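Local atomic coordinates of Cyclo(L-leucyl-L-phenylalanyl) synthase (Streptomyces noursei, PDB entry 3OQV), a protein that joins phenylalanine and leucine delivered on their tRNAs into the cyclodipeptide cyclo(L-phenylalanyl-L-leucyl), an intermediate in albonoursin biosynthesis, without using ATP. Residues H31-I36 / S198-H203. Numbering follows the deposited sequence.
With DTD (dithiane diol), chain B.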
loop_
_atom_site.group_PDB
_atom_site.type_symbol
_atom_site.label_atom_id
_atom_site.label_comp_id
_atom_site.label_asym_id
_atom_site.label_seq_id
_atom_site.Cartn_x
_atom_site.Cartn_y
_atom_site.Cartn_z
ATOM N N HIS A 31 14.753 -7.666 1.168
ATOM C CA HIS A 31 13.877 -6.582 1.588
ATOM C C HIS A 31 12.427 -6.991 1.422
ATOM O O HIS A 31 12.047 -7.536 0.385
ATOM C CB HIS A 31 14.129 -5.319 0.758
ATOM C CG HIS A 31 13.282 -4.157 1.174
ATOM N ND1 HIS A 31 12.121 -3.801 0.513
ATOM C CD2 HIS A 31 13.423 -3.268 2.187
ATOM C CE1 HIS A 31 11.578 -2.757 1.113
ATOM N NE2 HIS A 31 12.341 -2.421 2.139
ATOM N N ALA A 32 11.609 -6.677 2.420
ATOM C CA ALA A 32 10.162 -6.777 2.280
ATOM C C ALA A 32 9.503 -5.427 2.477
ATOM O O ALA A 32 9.952 -4.597 3.285
ATOM C CB ALA A 32 9.586 -7.783 3.271
ATOM N N LEU A 33 8.421 -5.217 1.739
ATOM C CA LEU A 33 7.537 -4.093 1.981
ATOM C C LEU A 33 6.177 -4.589 2.494
ATOM O O LEU A 33 5.537 -5.454 1.883
ATOM C CB LEU A 33 7.358 -3.275 0.698
ATOM C CG LEU A 33 6.161 -2.326 0.727
ATOM C CD1 LEU A 33 6.462 -1.145 1.627
ATOM C CD2 LEU A 33 5.801 -1.873 -0.685
ATOM N N ILE A 34 5.755 -4.041 3.628
ATOM C CA ILE A 34 4.397 -4.243 4.142
ATOM C C ILE A 34 3.611 -2.945 4.047
ATOM O O ILE A 34 3.892 -1.990 4.783
ATOM C CB ILE A 34 4.429 -4.634 5.626
ATOM C CG1 ILE A 34 5.164 -5.965 5.803
ATOM C CG2 ILE A 34 2.997 -4.726 6.180
ATOM C CD1 ILE A 34 5.585 -6.257 7.246
ATOM N N GLY A 35 2.724 -2.870 3.056
ATOM C CA GLY A 35 1.929 -1.679 2.840
ATOM C C GLY A 35 0.607 -1.841 3.557
ATOM O O GLY A 35 0.001 -2.909 3.507
ATOM N N ILE A 36 0.225 -0.817 4.318
ATOM C CA ILE A 36 -0.946 -0.885 5.172
ATOM C C ILE A 36 -1.901 0.234 4.774
ATOM O O ILE A 36 -1.618 1.400 5.003
ATOM C CB ILE A 36 -0.568 -0.719 6.660
ATOM C CG1 ILE A 36 0.385 -1.843 7.072
ATOM C CG2 ILE A 36 -1.831 -0.762 7.527
ATOM C CD1 ILE A 36 0.884 -1.772 8.491
ATOM N N SER A 198 13.043 -6.528 -3.703
ATOM C CA SER A 198 12.026 -6.227 -2.697
ATOM C C SER A 198 10.806 -7.110 -2.896
ATOM O O SER A 198 10.360 -7.336 -4.025
ATOM C CB SER A 198 11.624 -4.753 -2.743
ATOM O OG SER A 198 10.694 -4.454 -1.703
ATOM N N VAL A 199 10.307 -7.657 -1.798
ATOM C CA VAL A 199 9.096 -8.453 -1.831
ATOM C C VAL A 199 7.945 -7.639 -1.259
ATOM O O VAL A 199 7.962 -7.258 -0.098
ATOM C CB VAL A 199 9.271 -9.749 -1.024
ATOM C CG1 VAL A 199 7.916 -10.406 -0.753
ATOM C CG2 VAL A 199 10.209 -10.709 -1.773
ATOM N N LEU A 200 6.978 -7.321 -2.110
ATOM C CA LEU A 200 5.737 -6.727 -1.666
ATOM C C LEU A 200 4.798 -7.797 -1.087
ATOM O O LEU A 200 4.349 -8.709 -1.808
ATOM C CB LEU A 200 5.081 -6.003 -2.860
ATOM C CG LEU A 200 3.873 -5.119 -2.568
ATOM C CD1 LEU A 200 3.666 -4.145 -3.719
ATOM C CD2 LEU A 200 2.622 -5.972 -2.364
ATOM N N CYS A 201 4.513 -7.709 0.216
ATOM C CA CYS A 201 3.609 -8.666 0.852
ATOM C C CYS A 201 2.175 -8.192 0.710
ATOM O O CYS A 201 1.862 -7.051 1.048
ATOM C CB CYS A 201 3.948 -8.824 2.334
ATOM S SG CYS A 201 5.681 -9.189 2.640
ATOM N N TYR A 202 1.320 -9.032 0.135
ATOM C CA TYR A 202 -0.069 -8.640 -0.075
ATOM C C TYR A 202 -1.029 -9.736 0.403
ATOM O O TYR A 202 -0.694 -10.918 0.389
ATOM C CB TYR A 202 -0.321 -8.294 -1.542
ATOM C CG TYR A 202 -0.256 -9.492 -2.477
ATOM C CD1 TYR A 202 -1.412 -10.177 -2.838
ATOM C CD2 TYR A 202 0.958 -9.910 -3.024
ATOM C CE1 TYR A 202 -1.369 -11.276 -3.695
ATOM C CE2 TYR A 202 1.023 -11.022 -3.889
ATOM C CZ TYR A 202 -0.154 -11.682 -4.224
ATOM O OH TYR A 202 -0.129 -12.784 -5.035
ATOM N N HIS A 203 -2.230 -9.329 0.796
ATOM C CA HIS A 203 -3.311 -10.274 1.106
ATOM C C HIS A 203 -4.225 -10.455 -0.106
ATOM O O HIS A 203 -4.289 -9.577 -0.967
ATOM C CB HIS A 203 -4.105 -9.757 2.312
ATOM C CG HIS A 203 -3.271 -9.576 3.546
ATOM N ND1 HIS A 203 -2.657 -8.383 3.864
ATOM C CD2 HIS A 203 -2.938 -10.443 4.533
ATOM C CE1 HIS A 203 -1.992 -8.519 4.999
ATOM N NE2 HIS A 203 -2.155 -9.757 5.430
HETATM S S1 DTD B . 1.445 -0.895 -2.233
HETATM C C1 DTD B . 0.078 -2.000 -2.360
HETATM C C2 DTD B . -0.309 -2.423 -0.950
HETATM O O2 DTD B . -1.040 -3.655 -0.993
HETATM C C3 DTD B . -1.117 -1.308 -0.290
HETATM O O3 DTD B . -2.070 -1.838 0.642
HETATM C C4 DTD B . -0.195 -0.329 0.429
HETATM S S4 DTD B . 1.049 0.286 -0.665
HETATM O O HOH W 1 2.608 -4.474 0.979
HETATM O O HOH W 2 0.390 -5.509 2.927
#
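His31 and Ser198 open the parallel pairing of strands 29-37 and 198-202, neighbours in the five-stranded parallel sheet of a Rossmann fold like that of the aminoacyl-tRNA synthetases of class I. CG of His31 and OG of Ser198 both stand anti to their backbone N (chi1 -178° and -176°), which brings OG to the edge of the imidazole, where ND1 meets it in the ring plane at 2.7 Å, a hydrogen bond in which either could donate. NE2 hydrogen-bonds Asp63 OD2 on strand 59-67, so the ring links three adjacent strands; a leucine in place of His31 would probably leave both Ser198 OG and the Asp63 carboxylate without this partner. From His31 onward the backbone bonds are Val199 N to His31 O, Leu33 N to Val199 O and Cys201 N to Leu33 O (3.0 Å). Leu33 CD2 lies 4.2 Å from Leu200 CG on the face covered by helix 169-193; Leu200 is essential for specificity. On the other face, Cys201 SG approaches Ala32 CB at 4.2 Å. The strands then splay, and two waters link them beside the dithiane diol. One accepts from Gly35 N at 2.6 Å and reaches Cys201 O; the other spans Gly35 O and Cys201 O.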